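GTP-binding protein (Pyrococcus horikoshii, PDB 1WXQ) probably binds GTP and may hydrolyse nucleotides, as an Obg-type P-loop GTPase carrying a C-terminal TGS domain, although its cellular role is unknown. Local coordinates at residues A[64-69]-A[265-270]; A[102-107]-A[214-219]; A[317-322]-A[342-347]. All coordinates share one frame; numbering follows the deposited sequence.

Contact 2 lies in the buried centre of the GTPase domain, where the side chain of H107 touches the residues of a sequence consistent with a P-loop. Contact 1 belongs to the surface end of the same sheet: its hairpin feeds strand 68-77, which joins strand 2-7, the partner of strand 104-110. The centres of contacts 1 and 2 are about 25 Å apart, and their nearest atoms about 14 Å. Contact 3 begins the sheet that carries the TGS domain's strands, about 17 Å from contact 2 between centres, and touches it directly: L317 CD2 packs 3.4 Å from S103 O. Contacts 1 and 3 approach to about 6 Å between nearest atoms without touching.

Contact 1 of 3, residues A[64-69]-A[265-270]; sequences YRNGLA and FIEYIP
The carboxylate of E267 reaches across to R65, N66 and L68, and nearly all the packing here is gathered round it. A bend at chi2 (-111°) brings this acid in, with OE1 turned to R65 and OE2 to N66 and L68. OE1 of E267 comes 3.7 Å from CG of R65, the two side chains sliding past each other in opposite directions, while OE2 of E267 sits 4.1 Å from CD1 of L68. CB of N66 lies equally far from that second oxygen. The three receiving side chains are presented by a type I' turn from R65 to L68, closed by L68 N to R65 O at 2.7 Å, in the tight beta hairpin that joins strand 64-65 to strand 68-77. Towards solvent the contact slackens. The R65 NE to E267 OE1 salt bridge is long at 4.0 Å, guanidinium and carboxylate stand 71° apart, and no hydrogen bond links the two segments. The backbone O of E267 lies over one guanidinium face, off towards its rim. The firmer charge partner of R65 is E63, whose OE2 forms a salt bridge with NH1. An alanine in place of R65 would probably leave E63 without this charge partner, E267 without its more distant one, and a gap beside the E267 carboxylate. I266, next to E267, packs on L257 of helix 251-258.

Contact 2 of 3, residues A[102-107]-A[214-219]; sequences ASALIH and NKPMVI
In the parallel core of the mixed sheet of the P-loop GTPase domain, strand 104-107 runs beside strand 217-219, L105 matched with M217, I106 with V218 and H107 with I219. The strand directions differ by only 14°. L105 N gives a hydrogen bond to P216 O (2.9 Å), and H107 N one to V218 O (2.7 Å); the bond from V218 N to L105 O is less securely placed. On the face shared by L105 and M217 the two chains lie side by side, with CB of L105 3.8 Å from CB of M217. Further out, SE of M217 still lies 4.0 Å from CD1 of L105 before the chain bends off at chi3. At the start of the strands K215 folds back, bent at chi2 (-63°) and chi4, so that NZ meets A102 O in the carbonyl plane at 2.9 Å. The same ammonium takes N214 OD1 from above its amide plane, and also binds the backbone O of R100 and I175, a buried charge among carbonyls. Helix 127-147 covers the L105, H107, M217 and I219 face, helix 305-316 packs on I106 and V218, and strands 2-7 and 245-249 flank the pair.

Contact 3 of 3, residues A[317-322]-A[342-347]; sequences LKLIPV and VFLMKK
Strands 319-322 and 343-346 pair antiparallel but strongly twisted, with 135° between their directions; I320-M345 and V322-F343 are the hydrogen-bonded pairs, L319-K346 and P321-L344 the non-hydrogen-bonded ones. I320 N gives to M345 O (2.8 Å) and M345 N returns a nearly straight bond to I320 O. The next pair is less even: F343 N to V322 O is good at 2.8 Å, but V322 N to F343 O is weak. P321, with no N-H to offer, falls at a pair that needs none across this edge. On the L319 and L344 face the two leucines cross at about a right angle, CD1 of L319 meeting CD1 of L344 at 3.6 Å, and P321 CB rests on V342 CG2 beyond them. On the other face V322 takes the selenomethionine M345 across its branch: with CG of M345 anti to its carbonyl carbon (chi1 -53°), that CG lies 3.8 Å from CB of V322, while bends at chi2 and chi3 carry the selenium away. Lysines gather where strand 319-322 begins and 343-346 ends, all three exposed. K346 stretches back to hydrogen-bond L317 O from above its carbonyl plane, NZ at 3.1 Å. K347 N binds K318 O, and its aliphatic chain slants over CG2 of I320. K318 NZ and K346 NZ, like charges, stay 5.9 Å apart. This pairing opens the four-stranded sheet that carries the TGS domain's strands, with 343-346 one of its two outermost strands within the chain and 388-394 on the far side of 319-325. Helix 351-358 packs against V322, F343 and M345, whereas helix 305-316 and I71 of strand 68-77 bring the GTPase domain against P321 and L344.

Contact 1 of 3, residues A[64-69]-A[265-270]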
loop_
_atom_site.group_PDB
_atom_site.type_symbol
_atom_site.label_atom_id
_atom_site.label_comp_id
_atom_site.label_asym_id
_atom_site.label_seq_id
_atom_site.Cartn_x
_atom_site.Cartn_y
_atom_site.Cartn_z
ATOM N N TYR A 64 11.192 17.592 -3.602
ATOM C CA TYR A 64 12.613 17.258 -3.514
ATOM C C TYR A 64 13.065 17.457 -2.079
ATOM O O TYR A 64 12.495 18.275 -1.354
ATOM C CB TYR A 64 13.454 18.156 -4.424
ATOM C CG TYR A 64 14.850 17.619 -4.672
ATOM C CD1 TYR A 64 15.932 18.480 -4.849
ATOM C CD2 TYR A 64 15.084 16.245 -4.757
ATOM C CE1 TYR A 64 17.214 17.983 -5.103
ATOM C CE2 TYR A 64 16.355 15.740 -5.011
ATOM C CZ TYR A 64 17.416 16.612 -5.181
ATOM O OH TYR A 64 18.677 16.117 -5.422
ATOM N N ARG A 65 14.098 16.724 -1.673
ATOM C CA ARG A 65 14.597 16.818 -0.303
ATOM C C ARG A 65 15.866 15.975 -0.145
ATOM O O ARG A 65 15.822 14.744 -0.179
ATOM C CB ARG A 65 13.501 16.330 0.656
ATOM C CG ARG A 65 13.328 17.115 1.949
ATOM C CD ARG A 65 11.890 16.961 2.461
ATOM N NE ARG A 65 11.766 17.170 3.903
ATOM C CZ ARG A 65 10.608 17.215 4.558
ATOM N NH1 ARG A 65 9.467 17.073 3.896
ATOM N NH2 ARG A 65 10.591 17.396 5.875
ATOM N N ASN A 66 16.998 16.655 0.002
ATOM C CA ASN A 66 18.291 16.006 0.183
ATOM C C ASN A 66 18.532 14.764 -0.669
ATOM O O ASN A 66 18.874 13.696 -0.153
ATOM C CB ASN A 66 18.487 15.656 1.662
ATOM C CG ASN A 66 19.244 16.728 2.420
ATOM O OD1 ASN A 66 19.653 17.743 1.846
ATOM N ND2 ASN A 66 19.428 16.513 3.724
ATOM N N GLY A 67 18.364 14.904 -1.976
ATOM C CA GLY A 67 18.591 13.774 -2.859
ATOM C C GLY A 67 17.577 12.660 -2.705
ATOM O O GLY A 67 17.811 11.535 -3.148
ATOM N N LEU A 68 16.449 12.966 -2.075
ATOM C CA LEU A 68 15.402 11.976 -1.875
ATOM C C LEU A 68 14.070 12.465 -2.424
ATOM O O LEU A 68 13.743 13.652 -2.331
ATOM C CB LEU A 68 15.243 11.645 -0.385
ATOM C CG LEU A 68 16.325 10.797 0.299
ATOM C CD1 LEU A 68 16.020 10.699 1.786
ATOM C CD2 LEU A 68 16.385 9.407 -0.330
ATOM N N ALA A 69 13.305 11.538 -2.993
ATOM C CA ALA A 69 12.000 11.861 -3.548
ATOM C C ALA A 69 10.887 11.579 -2.537
ATOM O O ALA A 69 10.761 10.460 -2.027
ATOM C CB ALA A 69 11.766 11.052 -4.815
ATOM N N PHE A 265 15.846 19.411 13.305
ATOM C CA PHE A 265 16.007 18.871 11.954
ATOM C C PHE A 265 15.775 17.348 11.877
ATOM O O PHE A 265 16.621 16.541 12.245
ATOM C CB PHE A 265 17.425 19.206 11.485
ATOM C CG PHE A 265 17.499 19.165 9.988
ATOM C CD1 PHE A 265 17.966 18.018 9.356
ATOM C CD2 PHE A 265 17.147 20.280 9.245
ATOM C CE1 PHE A 265 18.082 17.992 7.974
ATOM C CE2 PHE A 265 17.264 20.245 7.859
ATOM C CZ PHE A 265 17.733 19.105 7.219
ATOM N N ILE A 266 14.562 16.974 11.399
ATOM C CA ILE A 266 14.240 15.562 11.111
ATOM C C ILE A 266 13.730 15.339 9.668
ATOM O O ILE A 266 13.409 16.281 8.949
ATOM C CB ILE A 266 13.194 15.096 12.120
ATOM C CG1 ILE A 266 11.795 15.509 11.662
ATOM C CG2 ILE A 266 13.453 15.765 13.482
ATOM C CD1 ILE A 266 11.725 16.991 11.292
ATOM N N GLU A 267 13.674 14.043 9.232
ATOM C CA GLU A 267 13.491 13.815 7.788
ATOM C C GLU A 267 12.218 13.081 7.290
ATOM O O GLU A 267 11.436 13.642 6.524
ATOM C CB GLU A 267 14.788 13.324 7.113
ATOM C CG GLU A 267 15.689 14.504 6.710
ATOM C CD GLU A 267 15.758 14.639 5.198
ATOM O OE1 GLU A 267 15.390 15.686 4.682
ATOM O OE2 GLU A 267 16.238 13.710 4.547
ATOM N N TYR A 268 11.976 11.799 7.682
ATOM C CA TYR A 268 12.601 11.217 8.875
ATOM C C TYR A 268 13.175 9.814 8.621
ATOM O O TYR A 268 12.553 8.963 7.998
ATOM C CB TYR A 268 11.547 11.156 9.982
ATOM C CG TYR A 268 12.207 10.920 11.294
ATOM C CD1 TYR A 268 13.177 11.805 11.752
ATOM C CD2 TYR A 268 11.855 9.818 12.075
ATOM C CE1 TYR A 268 13.784 11.600 12.982
ATOM C CE2 TYR A 268 12.467 9.607 13.300
ATOM C CZ TYR A 268 13.431 10.490 13.752
ATOM O OH TYR A 268 14.036 10.294 14.978
ATOM N N ILE A 269 14.395 9.607 9.147
ATOM C CA ILE A 269 14.935 8.252 9.268
ATOM C C ILE A 269 16.094 8.258 10.245
ATOM O O ILE A 269 15.917 8.046 11.440
ATOM C CB ILE A 269 15.410 7.811 7.896
ATOM C CG1 ILE A 269 14.389 7.182 7.128
ATOM C CG2 ILE A 269 16.370 6.628 8.000
ATOM C CD1 ILE A 269 14.624 6.729 5.727
ATOM N N PRO A 270 17.332 8.567 9.785
ATOM C CA PRO A 270 18.527 8.425 10.611
ATOM C C PRO A 270 18.422 9.174 11.942
ATOM O O PRO A 270 18.920 8.739 12.976
ATOM C CB PRO A 270 19.718 8.950 9.819
ATOM C CG PRO A 270 19.293 9.105 8.362
ATOM C CD PRO A 270 17.693 9.095 8.471
#

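Contact 2 of 3, residues A[102-107]-A[214-219]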
loop_
_atom_site.group_PDB
_atom_site.type_symbol
_atom_site.label_atom_id
_atom_site.label_comp_id
_atom_site.label_asym_id
_atom_site.label_seq_id
_atom_site.Cartn_x
_atom_site.Cartn_y
_atom_site.Cartn_z
ATOM N N ALA A 102 -9.409 0.807 0.044
ATOM C CA ALA A 102 -7.989 0.746 0.330
ATOM C C ALA A 102 -7.245 -0.197 -0.602
ATOM O O ALA A 102 -7.717 -1.279 -0.898
ATOM C CB ALA A 102 -7.776 0.311 1.780
ATOM N N SER A 103 -6.080 0.226 -1.070
ATOM C CA SER A 103 -5.266 -0.633 -1.912
ATOM C C SER A 103 -4.441 -1.501 -0.961
ATOM O O SER A 103 -3.949 -2.562 -1.332
ATOM C CB SER A 103 -4.313 0.190 -2.779
ATOM O OG SER A 103 -5.030 0.971 -3.706
ATOM N N ALA A 104 -4.257 -1.024 0.261
ATOM C CA ALA A 104 -3.492 -1.789 1.229
ATOM C C ALA A 104 -3.786 -1.259 2.597
ATOM O O ALA A 104 -4.281 -0.146 2.747
ATOM C CB ALA A 104 -1.990 -1.703 0.956
ATOM N N LEU A 105 -3.479 -2.064 3.600
ATOM C CA LEU A 105 -3.722 -1.649 4.958
ATOM C C LEU A 105 -2.478 -1.814 5.814
ATOM O O LEU A 105 -1.705 -2.754 5.632
ATOM C CB LEU A 105 -4.814 -2.509 5.575
ATOM C CG LEU A 105 -6.142 -2.721 4.882
ATOM C CD1 LEU A 105 -6.811 -3.952 5.502
ATOM C CD2 LEU A 105 -6.992 -1.493 5.021
ATOM N N ILE A 106 -2.305 -0.892 6.750
ATOM C CA ILE A 106 -1.218 -0.974 7.701
ATOM C C ILE A 106 -1.907 -1.336 9.019
ATOM O O ILE A 106 -2.581 -0.504 9.631
ATOM C CB ILE A 106 -0.512 0.368 7.873
ATOM C CG1 ILE A 106 0.214 0.737 6.584
ATOM C CG2 ILE A 106 0.475 0.294 9.046
ATOM C CD1 ILE A 106 0.861 2.107 6.651
ATOM N N HIS A 107 -1.773 -2.586 9.443
ATOM C CA HIS A 107 -2.410 -2.983 10.689
ATOM C C HIS A 107 -1.486 -2.807 11.901
ATOM O O HIS A 107 -0.552 -3.587 12.108
ATOM C CB HIS A 107 -2.895 -4.432 10.613
ATOM C CG HIS A 107 -3.705 -4.848 11.806
ATOM N ND1 HIS A 107 -4.004 -3.979 12.826
ATOM C CD2 HIS A 107 -4.275 -6.028 12.118
ATOM C CE1 HIS A 107 -4.735 -4.607 13.734
ATOM N NE2 HIS A 107 -4.914 -5.843 13.334
ATOM N N ASN A 214 -6.552 -7.908 -2.755
ATOM C CA ASN A 214 -7.260 -6.611 -2.723
ATOM C C ASN A 214 -7.106 -5.839 -1.414
ATOM O O ASN A 214 -7.244 -4.618 -1.377
ATOM C CB ASN A 214 -8.754 -6.852 -3.020
ATOM C CG ASN A 214 -9.601 -5.578 -2.970
ATOM O OD1 ASN A 214 -10.085 -5.180 -1.913
ATOM N ND2 ASN A 214 -9.791 -4.942 -4.128
ATOM N N LYS A 215 -6.833 -6.548 -0.332
ATOM C CA LYS A 215 -6.654 -5.896 0.950
ATOM C C LYS A 215 -5.379 -6.401 1.607
ATOM O O LYS A 215 -5.380 -6.845 2.740
ATOM C CB LYS A 215 -7.875 -6.145 1.828
ATOM C CG LYS A 215 -9.115 -5.402 1.326
ATOM C CD LYS A 215 -8.899 -3.887 1.372
ATOM C CE LYS A 215 -10.058 -3.090 0.781
ATOM N NZ LYS A 215 -10.006 -2.979 -0.704
ATOM N N PRO A 216 -4.263 -6.342 0.878
ATOM C CA PRO A 216 -2.989 -6.802 1.422
ATOM C C PRO A 216 -2.586 -5.841 2.516
ATOM O O PRO A 216 -2.906 -4.649 2.466
ATOM C CB PRO A 216 -2.059 -6.716 0.220
ATOM C CG PRO A 216 -2.562 -5.497 -0.471
ATOM C CD PRO A 216 -4.064 -5.676 -0.421
HETATM N N MSE A 217 -1.882 -6.335 3.517
HETATM C CA MSE A 217 -1.492 -5.436 4.581
HETATM C C MSE A 217 -0.111 -5.615 5.145
HETATM O O MSE A 217 0.551 -6.625 4.924
HETATM C CB MSE A 217 -2.517 -5.479 5.715
HETATM C CG MSE A 217 -3.095 -6.843 6.073
HETATM SE SE MSE A 217 -4.484 -6.603 7.436
HETATM C CE MSE A 217 -5.867 -7.692 6.636
ATOM N N VAL A 218 0.341 -4.573 5.825
ATOM C CA VAL A 218 1.624 -4.603 6.480
ATOM C C VAL A 218 1.292 -4.382 7.944
ATOM O O VAL A 218 0.436 -3.563 8.287
ATOM C CB VAL A 218 2.573 -3.507 5.980
ATOM C CG1 VAL A 218 3.807 -3.433 6.887
ATOM C CG2 VAL A 218 3.002 -3.815 4.558
ATOM N N ILE A 219 1.970 -5.129 8.800
ATOM C CA ILE A 219 1.731 -5.037 10.216
ATOM C C ILE A 219 2.759 -4.163 10.938
ATOM O O ILE A 219 3.963 -4.388 10.854
ATOM C CB ILE A 219 1.706 -6.452 10.813
ATOM C CG1 ILE A 219 0.743 -7.305 9.989
ATOM C CG2 ILE A 219 1.285 -6.401 12.286
ATOM C CD1 ILE A 219 0.690 -8.748 10.395
#

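Contact 3 of 3, residues A[317-322]-A[342-347]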
loop_
_atom_site.group_PDB
_atom_site.type_symbol
_atom_site.label_atom_id
_atom_site.label_comp_id
_atom_site.label_asym_id
_atom_site.label_seq_id
_atom_site.Cartn_x
_atom_site.Cartn_y
_atom_site.Cartn_z
ATOM N N LEU A 317 2.359 -3.387 -2.793
ATOM C CA LEU A 317 1.767 -2.983 -4.056
ATOM C C LEU A 317 2.755 -3.004 -5.210
ATOM O O LEU A 317 2.357 -2.909 -6.365
ATOM C CB LEU A 317 1.132 -1.593 -3.892
ATOM C CG LEU A 317 0.184 -1.552 -2.679
ATOM C CD1 LEU A 317 -0.403 -0.180 -2.505
ATOM C CD2 LEU A 317 -0.913 -2.583 -2.858
ATOM N N LYS A 318 4.039 -3.133 -4.894
ATOM C CA LYS A 318 5.090 -3.181 -5.899
ATOM C C LYS A 318 5.085 -2.001 -6.871
ATOM O O LYS A 318 5.204 -2.171 -8.087
ATOM C CB LYS A 318 5.000 -4.492 -6.686
ATOM C CG LYS A 318 5.152 -5.744 -5.832
ATOM C CD LYS A 318 5.837 -6.865 -6.607
ATOM C CE LYS A 318 5.066 -7.253 -7.874
ATOM N NZ LYS A 318 5.835 -8.193 -8.742
ATOM N N LEU A 319 4.936 -0.797 -6.334
ATOM C CA LEU A 319 4.946 0.396 -7.160
ATOM C C LEU A 319 6.400 0.827 -7.346
ATOM O O LEU A 319 7.254 0.536 -6.509
ATOM C CB LEU A 319 4.137 1.501 -6.488
ATOM C CG LEU A 319 2.677 1.118 -6.208
ATOM C CD1 LEU A 319 2.033 2.139 -5.291
ATOM C CD2 LEU A 319 1.906 1.018 -7.518
ATOM N N ILE A 320 6.690 1.476 -8.467
ATOM C CA ILE A 320 8.038 1.964 -8.746
ATOM C C ILE A 320 7.887 3.389 -9.238
ATOM O O ILE A 320 6.938 3.699 -9.948
ATOM C CB ILE A 320 8.726 1.144 -9.852
ATOM C CG1 ILE A 320 7.853 1.132 -11.111
ATOM C CG2 ILE A 320 9.020 -0.266 -9.357
ATOM C CD1 ILE A 320 8.580 0.579 -12.339
ATOM N N PRO A 321 8.809 4.282 -8.858
ATOM C CA PRO A 321 8.724 5.682 -9.303
ATOM C C PRO A 321 9.162 5.807 -10.780
ATOM O O PRO A 321 10.084 5.128 -11.220
ATOM C CB PRO A 321 9.684 6.423 -8.357
ATOM C CG PRO A 321 10.001 5.422 -7.256
ATOM C CD PRO A 321 9.960 4.091 -7.961
ATOM N N VAL A 322 8.494 6.674 -11.534
ATOM C CA VAL A 322 8.803 6.875 -12.947
ATOM C C VAL A 322 8.532 8.334 -13.326
ATOM O O VAL A 322 7.510 8.897 -12.948
ATOM C CB VAL A 322 7.942 5.926 -13.821
ATOM C CG1 VAL A 322 8.061 6.291 -15.294
ATOM C CG2 VAL A 322 8.378 4.489 -13.595
ATOM N N VAL A 342 6.189 12.843 -11.097
ATOM C CA VAL A 342 6.581 11.480 -10.785
ATOM C C VAL A 342 5.325 10.647 -10.635
ATOM O O VAL A 342 4.353 11.082 -10.018
ATOM C CB VAL A 342 7.355 11.393 -9.451
ATOM C CG1 VAL A 342 6.521 11.997 -8.327
ATOM C CG2 VAL A 342 7.679 9.944 -9.134
ATOM N N PHE A 343 5.348 9.443 -11.185
ATOM C CA PHE A 343 4.194 8.567 -11.063
ATOM C C PHE A 343 4.551 7.198 -10.495
ATOM O O PHE A 343 5.593 6.614 -10.810
ATOM C CB PHE A 343 3.498 8.425 -12.421
ATOM C CG PHE A 343 2.809 9.686 -12.872
ATOM C CD1 PHE A 343 1.600 10.074 -12.307
ATOM C CD2 PHE A 343 3.394 10.515 -13.826
ATOM C CE1 PHE A 343 0.980 11.276 -12.684
ATOM C CE2 PHE A 343 2.786 11.719 -14.209
ATOM C CZ PHE A 343 1.579 12.097 -13.637
ATOM N N LEU A 344 3.688 6.717 -9.612
ATOM C CA LEU A 344 3.851 5.409 -9.011
ATOM C C LEU A 344 3.224 4.445 -10.026
ATOM O O LEU A 344 2.006 4.433 -10.216
ATOM C CB LEU A 344 3.091 5.355 -7.679
ATOM C CG LEU A 344 3.602 6.024 -6.387
ATOM C CD1 LEU A 344 2.798 5.617 -5.147
ATOM C CD2 LEU A 344 5.072 5.659 -6.223
HETATM N N MSE A 345 4.063 3.672 -10.703
HETATM C CA MSE A 345 3.601 2.700 -11.684
HETATM C C MSE A 345 3.707 1.289 -11.105
HETATM O O MSE A 345 4.612 0.996 -10.329
HETATM C CB MSE A 345 4.463 2.767 -12.946
HETATM C CG MSE A 345 4.586 4.155 -13.546
HETATM SE SE MSE A 345 2.853 4.938 -13.791
HETATM C CE MSE A 345 2.241 3.803 -15.245
ATOM N N LYS A 346 2.787 0.419 -11.496
ATOM C CA LYS A 346 2.839 -0.944 -11.046
ATOM C C LYS A 346 3.901 -1.665 -11.840
ATOM O O LYS A 346 4.078 -1.446 -13.030
ATOM C CB LYS A 346 1.473 -1.580 -11.302
ATOM C CG LYS A 346 1.472 -3.084 -11.025
ATOM C CD LYS A 346 1.204 -3.401 -9.553
ATOM C CE LYS A 346 1.257 -4.903 -9.260
ATOM N NZ LYS A 346 0.849 -5.150 -7.878
ATOM N N LYS A 347 4.704 -2.513 -11.202
ATOM C CA LYS A 347 5.765 -3.198 -11.948
ATOM C C LYS A 347 5.071 -4.003 -13.046
ATOM O O LYS A 347 4.037 -4.639 -12.806
ATOM C CB LYS A 347 6.605 -4.115 -11.035
ATOM C CG LYS A 347 7.490 -3.358 -10.029
ATOM C CD LYS A 347 8.410 -4.291 -9.232
ATOM C CE LYS A 347 9.536 -3.535 -8.476
ATOM N NZ LYS A 347 9.106 -2.597 -7.363
#